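Local atomic coordinates of acyl-CoA hydrolase (Bacillus cereus, PDB entry 1Y7U), a protein that probably hydrolyses the thioester bond of long-chain fatty acyl-CoAs and binds coenzyme A and calcium. Residues K11-T14 and A15-R19; G40-L43 and S44-M48; V123-S126 and K127-P131; H148-A151 and V152-E156. All blocks are in the same frame, centred on the assembly; numbering follows the deposited sequence. Where two conformers were deposited one is given.

Contact 1 (K11-T14 and A15-R19); sequences KGKT and ANESR
Thr-14 meets Glu-17 and Asn-16 where strand 12-14 passes straight into the 3-10 turn 15-17, beside a calcium site. The contact is local. Glu-17 turns back to Thr-14 with both its backbone and its side chain. Its N donates to Thr-14 O at 2.8 Å, although that oxygen is placed with less certainty. In the side chain, CG leaves beside the backbone N (chi1 -50°), and the bend at chi2 brings OE1 to within 3.5 Å of Thr-14 N in a weak bond. The placing of Glu-17 CG itself is uncertain. The methyl of Thr-14, CG2, lies 3.5 Å from Asn-16 CB.

Ser-18 closes the turn. Its N donates to Ala-15 O at 3.0 Å. Its OG gives a second bond to the same oxygen at 2.9 Å, in the carbonyl plane. Water 1 donates to Thr-14 O and, at 2.9 Å, to Ser-18 OG, which also pairs with Val-88 N of strand 81-91.

The polar end of Lys-13 turns elsewhere, to His-57 O. The Thr-14 side chain is about 3 Å from a bound calcium ion at the nearest atoms. Asp-140 and Glu-144 are calcium-binding residues of this protein. Arg-19, just after the turn, forms a salt bridge with Glu-144.

The chemistry implies a turn tied mainly through backbone groups and one serine. Thr-14 OG1 is hydrogen-bonded to Asp-140 at the edge of the calcium site, which is consistent with Thr-14 helping to position that ligand.

Contact 2 (G40-L43 and S44-M48); sequences GKIL and SEMDM
Lys-41 and Glu-45 pair on one flank of helix 39-58, one turn apart. Their side chains run side by side and point the same way. The salt bridge joins Lys-41 NZ to Glu-45 OE1 at 3.2 Å, and its hydrogen bond is weak. The bend at chi2 of Lys-41 (55°) turns its extended outer chain toward Glu-45. Glu-45 OE2 has a second partner, Lys-22, so the carboxylate bridges two lysines.

Apolar contacts line another flank. Ile-42 CG2 lies 4.0 Å from CG of selenomethionine Met-46, with the two chains alongside each other. Leu-43 CD2 approaches the selenium atom, SE, of Met-46 at 4.3 Å.

Backbone bonds are regular alpha-helical ones. Ser-44 N donates to Gly-40 O at 2.7 Å and Asp-47 N to Leu-43 O at 3.1 Å, both nearly straight.

This is the central helix of the hot-dog fold, which the antiparallel sheet wraps. Ile-42 and Met-46 press on strand 95-105, and Met-46 also reaches strands 112-125 and 61-71. Across the subunit interface, Asp-47 pairs with Gly-40 N of the second subunit, while Ser-44 packs on Ser-44 of that chain.

Contact 3 (V123-S126 and K127-P131); sequences VALS and KENNP. With COA (coenzyme A), chain F.
Ser-126 and Asn-130 close a tight reversal at the end of strand 112-125, in the loop that leads on toward strand 136-138. The contact is local. A type I turn runs from Ser-126 to Asn-129, and Asn-129 N donates to Ser-126 O at 2.9 Å, from above the carbonyl plane. Asn-129 has left-handed backbone angles. Ser-126 N then bonds Asn-130 O, also at 2.9 Å. This is the pattern of a type I turn with a G1 beta bulge. One step further out Leu-125 and Pro-131 form a single bridge, and Pro-131 CA makes a CA-H...O contact with Ala-124 O.

The hydroxyl of Ser-126 ties the turn together. With chi1 at 65°, OG sits between the backbone N and the carbonyl carbon, near Asn-130 N and Glu-128 OE2. It accepts from Asn-130 N at 3.1 Å and weakly from Asn-130 ND2. It donates to Glu-128 OE2 at 3.1 Å, meeting the carboxylate on its anti side, 32° out of plane.

Apolar contacts lie on the strand side of the turn, at Val-123, Leu-125 and Pro-131. Leu-125 CD2 lies 3.8 Å from Pro-131 CG. Pro-131 CG also meets coenzyme A, 3.6 Å from the diphosphate oxygen O2A. Val-123 CG2 is 3.6 Å from the ribose oxygen O4B. Thr-94 packs against both Val-123 and Pro-131, and its N is hydrogen-bonded to coenzyme A.

The chemistry thus divides in two. Polar bonds converge on one serine and fix the turn, while the side chains of Val-123 and Pro-131 meet coenzyme A in van der Waals contact.

Contact 4 (H148-A151 and V152-E156); sequences HRIA and VLRAE
Val-152 CG2 rests over one face of the His-148 imidazole, one turn along helix 142-170. In this CH-pi contact the methyl carbon lies 3.9 Å from the ring centroid, 27° off the ring normal. His-148 CG stands trans to the backbone N (chi1 177°), which carries the ring toward this methyl.

Arg-149 bends over the next turn. Leu-153 CG lies above one face of its guanidinium, and Leu-153 CD1 is 3.7 Å from Arg-149 NH1. Val-152 CG1 approaches Arg-149 NH2 obliquely at 3.9 Å.

Main-chain bonds of the helix join the same pairs. Val-152 N donates to His-148 O at 2.9 Å, and Leu-153 N to Arg-149 O at 3.2 Å. Arg-154 N and Ala-155 N continue the ladder to Ile-150 O and Ala-151 O.

Further out, Ala-151, Val-152 and Ala-155 pack on Trp-90 of strand 81-91. Ile-150 and Ala-151 reach Phe-119 of strand 112-125, and Ile-150 also packs on Leu-171 of the second subunit.

Arg-149 and Leu-153 are exposed while Ala-151 and Ala-155 are buried, as in an amphipathic alpha helix laid on a beta sheet. The same helix carries the calcium ligand Glu-144 and the coenzyme A residues Arg-158 and Lys-162.

Overall arrangement
Contact 2 is the most buried of the four; its centre is about 8 Å from the centre of the chain. The other three are partly buried. Contacts 2 and 4 are turns of two different helices, and both pack on strand 112-125. Contact 3 includes the end of that strand. Contacts 1 and 3 are turns following strands, held chiefly by serine and backbone bonds. The two helical contacts differ: one pairs a salt bridge with buried apolar chains, the other lays aliphatic groups on flat polar ones. Contact 1 borders the calcium site; contact 3 touches coenzyme A, as Ile-42 of contact 2 does. Contacts 2, 3 and 4 each meet another subunit; contact 1 meets none.

Contact 1 (K11-T14 and A15-R19)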
loop_
_atom_site.group_PDB
_atom_site.type_symbol
_atom_site.label_atom_id
_atom_site.label_comp_id
_atom_site.label_asym_id
_atom_site.label_seq_id
_atom_site.Cartn_x
_atom_site.Cartn_y
_atom_site.Cartn_z
ATOM N N LYS A 11 11.988 -32.430 -19.326
ATOM C CA LYS A 11 11.241 -33.625 -18.837
ATOM C C LYS A 11 9.727 -33.379 -18.800
ATOM O O LYS A 11 9.159 -32.863 -19.768
ATOM C CB LYS A 11 11.742 -34.030 -17.443
ATOM C CG LYS A 11 11.080 -35.293 -16.888
ATOM C CD LYS A 11 11.259 -36.478 -17.834
ATOM C CE LYS A 11 10.009 -37.360 -17.905
ATOM N NZ LYS A 11 8.879 -36.714 -18.647
ATOM N N GLY A 12 9.085 -33.747 -17.688
ATOM C CA GLY A 12 7.646 -33.580 -17.537
ATOM C C GLY A 12 7.245 -33.434 -16.082
ATOM O O GLY A 12 7.693 -34.203 -15.233
ATOM N N LYS A 13 6.392 -32.451 -15.794
ATOM C CA LYS A 13 5.948 -32.173 -14.424
ATOM C C LYS A 13 4.463 -32.317 -14.172
ATOM O O LYS A 13 3.634 -31.927 -14.985
ATOM C CB LYS A 13 6.353 -30.758 -14.007
ATOM C CG LYS A 13 7.813 -30.573 -13.662
ATOM C CD LYS A 13 8.077 -29.128 -13.316
ATOM C CE LYS A 13 9.467 -28.945 -12.766
ATOM N NZ LYS A 13 9.707 -27.539 -12.372
ATOM N N THR A 14 4.140 -32.857 -13.010
ATOM C CA THR A 14 2.765 -33.052 -12.598
ATOM C C THR A 14 2.096 -31.688 -12.355
ATOM O O THR A 14 2.731 -30.759 -11.868
ATOM C CB THR A 14 2.753 -33.910 -11.323
ATOM O OG1 THR A 14 1.932 -35.057 -11.539
ATOM C CG2 THR A 14 2.243 -33.129 -10.133
ATOM N N ALA A 15 0.824 -31.552 -12.700
ATOM C CA ALA A 15 0.139 -30.276 -12.493
ATOM C C ALA A 15 0.323 -29.788 -11.064
ATOM O O ALA A 15 0.554 -28.604 -10.819
ATOM C CB ALA A 15 -1.346 -30.414 -12.795
ATOM N N ASN A 16 0.228 -30.717 -10.124
ATOM C CA ASN A 16 0.364 -30.407 -8.707
ATOM C C ASN A 16 1.739 -29.864 -8.310
ATOM O O ASN A 16 1.903 -29.318 -7.219
ATOM C CB ASN A 16 0.012 -31.648 -7.884
ATOM C CG ASN A 16 0.069 -31.396 -6.395
ATOM O OD1 ASN A 16 1.023 -31.794 -5.729
ATOM N ND2 ASN A 16 -0.951 -30.724 -5.860
ATOM N N GLU A 17 2.720 -30.007 -9.197
ATOM C CA GLU A 17 4.073 -29.510 -8.944
ATOM C C GLU A 17 4.015 -27.993 -8.884
ATOM O O GLU A 17 4.846 -27.363 -8.245
ATOM C CB GLU A 17 5.025 -29.868 -10.089
ATOM C CG GLU A 17 5.026 -31.309 -10.547
ATOM C CD GLU A 17 6.068 -32.150 -9.859
ATOM O OE1 GLU A 17 6.357 -33.252 -10.378
ATOM O OE2 GLU A 17 6.589 -31.714 -8.809
ATOM N N SER A 18 3.031 -27.413 -9.568
ATOM C CA SER A 18 2.899 -25.963 -9.630
ATOM C C SER A 18 1.699 -25.381 -8.906
ATOM O O SER A 18 1.411 -24.196 -9.043
ATOM C CB SER A 18 2.844 -25.518 -11.087
ATOM O OG SER A 18 1.697 -26.058 -11.714
ATOM N N ARG A 19 0.996 -26.201 -8.140
ATOM C CA ARG A 19 -0.174 -25.720 -7.421
ATOM C C ARG A 19 0.229 -24.607 -6.433
ATOM O O ARG A 19 1.282 -24.676 -5.798
ATOM C CB ARG A 19 -0.857 -26.902 -6.710
ATOM C CG ARG A 19 -2.190 -26.578 -6.075
ATOM C CD ARG A 19 -2.988 -27.837 -5.726
ATOM N NE ARG A 19 -3.924 -28.220 -6.788
ATOM C CZ ARG A 19 -3.664 -29.079 -7.779
ATOM N NH1 ARG A 19 -2.482 -29.676 -7.864
ATOM N NH2 ARG A 19 -4.588 -29.332 -8.701
HETATM O O HOH W 1 3.239 -28.155 -13.001
#

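Contact 2 (G40-L43 and S44-M48)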
loop_
_atom_site.group_PDB
_atom_site.type_symbol
_atom_site.label_atom_id
_atom_site.label_comp_id
_atom_site.label_asym_id
_atom_site.label_seq_id
_atom_site.Cartn_x
_atom_site.Cartn_y
_atom_site.Cartn_z
ATOM N N GLY A 40 -11.219 -5.709 -10.271
ATOM C CA GLY A 40 -9.779 -5.611 -10.399
ATOM C C GLY A 40 -9.013 -6.341 -9.309
ATOM O O GLY A 40 -8.042 -7.045 -9.585
ATOM N N LYS A 41 -9.444 -6.186 -8.065
ATOM C CA LYS A 41 -8.752 -6.851 -6.979
ATOM C C LYS A 41 -8.616 -8.338 -7.268
ATOM O O LYS A 41 -7.524 -8.892 -7.156
ATOM C CB LYS A 41 -9.484 -6.633 -5.655
ATOM C CG LYS A 41 -8.775 -7.255 -4.445
ATOM C CD LYS A 41 -7.349 -6.777 -4.310
ATOM C CE LYS A 41 -6.709 -7.366 -3.071
ATOM N NZ LYS A 41 -5.287 -6.958 -2.955
ATOM N N ILE A 42 -9.716 -8.979 -7.653
ATOM C CA ILE A 42 -9.679 -10.400 -7.960
ATOM C C ILE A 42 -8.754 -10.698 -9.148
ATOM O O ILE A 42 -7.936 -11.614 -9.093
ATOM C CB ILE A 42 -11.096 -10.932 -8.243
ATOM C CG1 ILE A 42 -11.944 -10.783 -6.982
ATOM C CG2 ILE A 42 -11.051 -12.397 -8.642
ATOM C CD1 ILE A 42 -13.335 -11.312 -7.121
ATOM N N LEU A 43 -8.869 -9.922 -10.218
ATOM C CA LEU A 43 -8.024 -10.140 -11.383
ATOM C C LEU A 43 -6.550 -9.984 -11.019
ATOM O O LEU A 43 -5.725 -10.823 -11.375
ATOM C CB LEU A 43 -8.399 -9.163 -12.493
ATOM C CG LEU A 43 -9.834 -9.308 -13.009
ATOM C CD1 LEU A 43 -10.187 -8.161 -13.938
ATOM C CD2 LEU A 43 -9.977 -10.641 -13.708
ATOM N N SER A 44 -6.206 -8.918 -10.302
ATOM C CA SER A 44 -4.814 -8.718 -9.923
ATOM C C SER A 44 -4.313 -9.956 -9.183
ATOM O O SER A 44 -3.216 -10.463 -9.442
ATOM C CB SER A 44 -4.671 -7.496 -9.023
ATOM O OG SER A 44 -3.310 -7.271 -8.697
ATOM N N GLU A 45 -5.136 -10.454 -8.273
ATOM C CA GLU A 45 -4.763 -11.611 -7.489
ATOM C C GLU A 45 -4.683 -12.903 -8.287
ATOM O O GLU A 45 -3.812 -13.731 -8.032
ATOM C CB GLU A 45 -5.734 -11.786 -6.331
ATOM C CG GLU A 45 -5.031 -12.086 -5.040
ATOM C CD GLU A 45 -4.250 -10.900 -4.533
ATOM O OE1 GLU A 45 -4.865 -10.014 -3.906
ATOM O OE2 GLU A 45 -3.025 -10.846 -4.770
HETATM N N MSE A 46 -5.592 -13.098 -9.240
HETATM C CA MSE A 46 -5.567 -14.317 -10.041
HETATM C C MSE A 46 -4.247 -14.395 -10.790
HETATM O O MSE A 46 -3.567 -15.425 -10.775
HETATM C CB MSE A 46 -6.710 -14.329 -11.046
HETATM C CG MSE A 46 -8.080 -14.343 -10.427
HETATM SE SE MSE A 46 -9.432 -14.409 -11.794
HETATM C CE MSE A 46 -10.286 -16.062 -11.292
ATOM N N ASP A 47 -3.893 -13.295 -11.443
ATOM C CA ASP A 47 -2.654 -13.211 -12.205
ATOM C C ASP A 47 -1.441 -13.445 -11.302
ATOM O O ASP A 47 -0.512 -14.165 -11.665
ATOM C CB ASP A 47 -2.554 -11.831 -12.876
ATOM C CG ASP A 47 -1.225 -11.607 -13.581
ATOM O OD1 ASP A 47 -0.936 -12.328 -14.559
ATOM O OD2 ASP A 47 -0.462 -10.707 -13.161
HETATM N N MSE A 48 -1.470 -12.850 -10.118
HETATM C CA MSE A 48 -0.365 -12.959 -9.180
HETATM C C MSE A 48 -0.065 -14.386 -8.788
HETATM O O MSE A 48 1.050 -14.883 -8.959
HETATM C CB MSE A 48 -0.668 -12.146 -7.924
HETATM C CG MSE A 48 0.451 -12.149 -6.894
HETATM SE SE MSE A 48 2.130 -11.433 -7.560
HETATM C CE MSE A 48 3.075 -13.093 -7.712
#

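Contact 3 (V123-S126 and K127-P131)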
loop_
_atom_site.group_PDB
_atom_site.type_symbol
_atom_site.label_atom_id
_atom_site.label_comp_id
_atom_site.label_asym_id
_atom_site.label_seq_id
_atom_site.Cartn_x
_atom_site.Cartn_y
_atom_site.Cartn_z
ATOM N N VAL A 123 4.337 -16.833 -20.626
ATOM C CA VAL A 123 5.404 -17.226 -21.542
ATOM C C VAL A 123 6.743 -17.103 -20.830
ATOM O O VAL A 123 7.089 -16.034 -20.319
ATOM C CB VAL A 123 5.458 -16.326 -22.796
ATOM C CG1 VAL A 123 6.697 -16.663 -23.625
ATOM C CG2 VAL A 123 4.203 -16.508 -23.624
ATOM N N ALA A 124 7.497 -18.195 -20.802
ATOM C CA ALA A 124 8.800 -18.192 -20.149
ATOM C C ALA A 124 9.807 -17.474 -21.035
ATOM O O ALA A 124 9.907 -17.753 -22.228
ATOM C CB ALA A 124 9.252 -19.621 -19.880
ATOM N N LEU A 125 10.550 -16.542 -20.456
ATOM C CA LEU A 125 11.531 -15.800 -21.226
ATOM C C LEU A 125 12.965 -15.914 -20.721
ATOM O O LEU A 125 13.218 -16.112 -19.530
ATOM C CB LEU A 125 11.126 -14.329 -21.297
ATOM C CG LEU A 125 9.830 -14.058 -22.063
ATOM C CD1 LEU A 125 9.662 -12.561 -22.306
ATOM C CD2 LEU A 125 9.878 -14.792 -23.391
ATOM N N SER A 126 13.904 -15.802 -21.652
ATOM C CA SER A 126 15.318 -15.866 -21.325
ATOM C C SER A 126 15.722 -14.465 -20.904
ATOM O O SER A 126 15.001 -13.497 -21.170
ATOM C CB SER A 126 16.128 -16.280 -22.550
ATOM O OG SER A 126 16.046 -15.300 -23.574
ATOM N N LYS A 127 16.880 -14.353 -20.262
ATOM C CA LYS A 127 17.365 -13.058 -19.806
ATOM C C LYS A 127 17.359 -11.989 -20.899
ATOM O O LYS A 127 17.500 -10.807 -20.603
ATOM C CB LYS A 127 18.762 -13.205 -19.209
ATOM C CG LYS A 127 18.827 -14.261 -18.121
ATOM C CD LYS A 127 20.166 -14.256 -17.403
ATOM C CE LYS A 127 20.243 -13.139 -16.369
ATOM N NZ LYS A 127 19.255 -13.338 -15.270
ATOM N N GLU A 128 17.189 -12.395 -22.155
ATOM C CA GLU A 128 17.144 -11.430 -23.250
ATOM C C GLU A 128 15.841 -11.451 -24.046
ATOM O O GLU A 128 15.848 -11.293 -25.266
ATOM C CB GLU A 128 18.334 -11.608 -24.203
ATOM C CG GLU A 128 18.730 -13.036 -24.496
ATOM C CD GLU A 128 19.402 -13.691 -23.312
ATOM O OE1 GLU A 128 20.270 -13.039 -22.693
ATOM O OE2 GLU A 128 19.072 -14.856 -23.005
ATOM N N ASN A 129 14.726 -11.644 -23.347
ATOM C CA ASN A 129 13.405 -11.648 -23.972
ATOM C C ASN A 129 13.162 -12.649 -25.095
ATOM O O ASN A 129 12.444 -12.351 -26.052
ATOM C CB ASN A 129 13.067 -10.247 -24.480
ATOM C CG ASN A 129 12.497 -9.361 -23.397
ATOM O OD1 ASN A 129 13.116 -9.155 -22.350
ATOM N ND2 ASN A 129 11.306 -8.828 -23.643
ATOM N N ASN A 130 13.751 -13.831 -24.982
ATOM C CA ASN A 130 13.544 -14.863 -25.986
ATOM C C ASN A 130 12.711 -15.969 -25.356
ATOM O O ASN A 130 13.062 -16.484 -24.296
ATOM C CB ASN A 130 14.876 -15.450 -26.455
ATOM C CG ASN A 130 15.773 -14.418 -27.102
ATOM O OD1 ASN A 130 15.356 -13.696 -28.015
ATOM N ND2 ASN A 130 17.018 -14.345 -26.640
ATOM N N PRO A 131 11.574 -16.324 -25.975
ATOM C CA PRO A 131 10.769 -17.394 -25.385
ATOM C C PRO A 131 11.662 -18.612 -25.182
ATOM O O PRO A 131 12.568 -18.863 -25.974
ATOM C CB PRO A 131 9.685 -17.605 -26.427
ATOM C CG PRO A 131 9.434 -16.201 -26.893
ATOM C CD PRO A 131 10.850 -15.669 -27.079
HETATM N N1A COA F . -2.255 -15.210 -25.804
HETATM C C2A COA F . -1.851 -16.454 -25.462
HETATM N N3A COA F . -0.612 -16.890 -25.815
HETATM C C4A COA F . 0.200 -16.105 -26.492
HETATM C C5A COA F . -0.178 -14.847 -26.803
HETATM C C6A COA F . -1.425 -14.370 -26.461
HETATM N N6A COA F . -1.734 -13.075 -26.460
HETATM N N7A COA F . 0.817 -14.311 -27.458
HETATM C C8A COA F . 1.806 -15.167 -27.534
HETATM N N9A COA F . 1.439 -16.299 -26.964
HETATM C C1B COA F . 2.328 -17.451 -26.787
HETATM C C2B COA F . 2.111 -18.591 -27.748
HETATM O O2B COA F . 1.279 -19.514 -27.103
HETATM C C3B COA F . 3.476 -19.196 -27.988
HETATM O O3B COA F . 3.390 -20.397 -27.338
HETATM P P3B COA F . 4.092 -21.721 -27.589
HETATM O O7A COA F . 3.918 -22.446 -26.420
HETATM O O8A COA F . 5.452 -21.760 -27.883
HETATM O O9A COA F . 3.418 -22.446 -28.550
HETATM C C4B COA F . 4.360 -18.270 -27.203
HETATM O O4B COA F . 3.633 -17.098 -27.099
HETATM C C5B COA F . 5.655 -17.918 -27.859
HETATM O O5B COA F . 5.493 -16.716 -28.562
HETATM P P1A COA F . 6.468 -16.217 -29.718
HETATM O O1A COA F . 5.779 -16.097 -31.006
HETATM O O2A COA F . 7.587 -17.139 -29.898
HETATM O O3A COA F . 6.951 -14.749 -29.366
HETATM P P2A COA F . 6.118 -13.495 -28.865
HETATM O O4A COA F . 4.854 -13.288 -29.583
HETATM O O5A COA F . 6.989 -12.365 -29.062
HETATM O O6A COA F . 5.852 -13.694 -27.315
HETATM C CBP COA F . 4.657 -11.840 -26.223
HETATM C CCP COA F . 5.902 -12.715 -26.300
HETATM C CDP COA F . 3.976 -11.654 -27.554
HETATM C CEP COA F . 3.656 -12.470 -25.291
HETATM C CAP COA F . 5.090 -10.399 -25.954
HETATM O OAP COA F . 4.838 -9.579 -27.068
HETATM C C9P COA F . 5.155 -9.740 -24.617
HETATM O O9P COA F . 6.378 -9.618 -23.993
HETATM N N8P COA F . 4.067 -9.297 -24.074
HETATM C C7P COA F . 3.864 -9.328 -22.662
HETATM C C6P COA F . 5.059 -8.972 -21.801
HETATM C C5P COA F . 4.680 -8.395 -20.476
HETATM O O5P COA F . 5.467 -7.638 -19.870
HETATM N N4P COA F . 3.502 -8.727 -20.019
HETATM C C3P COA F . 2.817 -7.894 -19.103
HETATM C C2P COA F . 2.210 -6.745 -19.852
HETATM S S1P COA F . 3.009 -5.229 -19.457
#

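Contact 4 (H148-A151 and V152-E156)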
loop_
_atom_site.group_PDB
_atom_site.type_symbol
_atom_site.label_atom_id
_atom_site.label_comp_id
_atom_site.label_asym_id
_atom_site.label_seq_id
_atom_site.Cartn_x
_atom_site.Cartn_y
_atom_site.Cartn_z
ATOM N N HIS A 148 -7.878 -29.885 -18.133
ATOM C CA HIS A 148 -6.898 -29.868 -19.218
ATOM C C HIS A 148 -7.573 -29.915 -20.588
ATOM O O HIS A 148 -7.083 -29.319 -21.555
ATOM C CB HIS A 148 -5.907 -31.028 -19.093
ATOM C CG HIS A 148 -4.927 -31.095 -20.222
ATOM N ND1 HIS A 148 -5.075 -31.954 -21.289
ATOM C CD2 HIS A 148 -3.820 -30.362 -20.485
ATOM C CE1 HIS A 148 -4.104 -31.747 -22.160
ATOM N NE2 HIS A 148 -3.327 -30.785 -21.695
ATOM N N ARG A 149 -8.699 -30.622 -20.666
ATOM C CA ARG A 149 -9.457 -30.733 -21.911
ATOM C C ARG A 149 -9.964 -29.340 -22.260
ATOM O O ARG A 149 -9.825 -28.868 -23.392
ATOM C CB ARG A 149 -10.643 -31.674 -21.717
ATOM C CG ARG A 149 -10.878 -32.674 -22.840
ATOM C CD ARG A 149 -11.480 -32.059 -24.097
ATOM N NE ARG A 149 -10.519 -32.004 -25.200
ATOM C CZ ARG A 149 -10.832 -31.718 -26.464
ATOM N NH1 ARG A 149 -12.086 -31.463 -26.807
ATOM N NH2 ARG A 149 -9.881 -31.672 -27.391
ATOM N N ILE A 150 -10.555 -28.681 -21.273
ATOM C CA ILE A 150 -11.078 -27.341 -21.465
ATOM C C ILE A 150 -9.954 -26.396 -21.844
ATOM O O ILE A 150 -10.110 -25.558 -22.733
ATOM C CB ILE A 150 -11.769 -26.826 -20.188
ATOM C CG1 ILE A 150 -13.002 -27.687 -19.901
ATOM C CG2 ILE A 150 -12.141 -25.356 -20.346
ATOM C CD1 ILE A 150 -13.798 -27.276 -18.689
ATOM N N ALA A 151 -8.816 -26.531 -21.174
ATOM C CA ALA A 151 -7.673 -25.678 -21.467
ATOM C C ALA A 151 -7.234 -25.882 -22.912
ATOM O O ALA A 151 -6.821 -24.939 -23.579
ATOM C CB ALA A 151 -6.535 -25.995 -20.526
ATOM N N VAL A 152 -7.326 -27.118 -23.391
ATOM C CA VAL A 152 -6.950 -27.445 -24.765
ATOM C C VAL A 152 -7.798 -26.646 -25.756
ATOM O O VAL A 152 -7.280 -26.104 -26.741
ATOM C CB VAL A 152 -7.134 -28.966 -25.052
ATOM C CG1 VAL A 152 -6.985 -29.245 -26.530
ATOM C CG2 VAL A 152 -6.101 -29.775 -24.272
ATOM N N LEU A 153 -9.099 -26.573 -25.485
ATOM C CA LEU A 153 -10.020 -25.842 -26.349
ATOM C C LEU A 153 -9.836 -24.340 -26.278
ATOM O O LEU A 153 -10.003 -23.645 -27.275
ATOM C CB LEU A 153 -11.466 -26.197 -26.009
ATOM C CG LEU A 153 -11.793 -27.657 -26.323
ATOM C CD1 LEU A 153 -13.121 -28.061 -25.737
ATOM C CD2 LEU A 153 -11.787 -27.827 -27.821
ATOM N N ARG A 154 -9.485 -23.850 -25.094
ATOM C CA ARG A 154 -9.265 -22.426 -24.877
ATOM C C ARG A 154 -7.979 -21.978 -25.558
ATOM O O ARG A 154 -7.846 -20.825 -25.972
ATOM C CB ARG A 154 -9.164 -22.139 -23.375
ATOM C CG ARG A 154 -10.470 -22.295 -22.616
ATOM C CD ARG A 154 -11.301 -21.027 -22.691
ATOM N NE ARG A 154 -11.520 -20.591 -24.063
ATOM C CZ ARG A 154 -12.099 -19.444 -24.393
ATOM N NH1 ARG A 154 -12.519 -18.612 -23.451
ATOM N NH2 ARG A 154 -12.254 -19.123 -25.670
ATOM N N ALA A 155 -7.040 -22.909 -25.676
ATOM C CA ALA A 155 -5.737 -22.632 -26.266
ATOM C C ALA A 155 -5.840 -22.565 -27.786
ATOM O O ALA A 155 -4.896 -22.145 -28.457
ATOM C CB ALA A 155 -4.734 -23.702 -25.852
ATOM N N GLU A 156 -6.983 -22.990 -28.322
ATOM C CA GLU A 156 -7.206 -22.954 -29.765
ATOM C C GLU A 156 -7.737 -21.597 -30.227
ATOM O O GLU A 156 -7.317 -21.092 -31.265
ATOM C CB GLU A 156 -8.171 -24.057 -30.198
ATOM C CG GLU A 156 -7.556 -25.443 -30.210
ATOM C CD GLU A 156 -8.517 -26.500 -30.714
ATOM O OE1 GLU A 156 -9.090 -26.306 -31.809
ATOM O OE2 GLU A 156 -8.695 -27.526 -30.019
#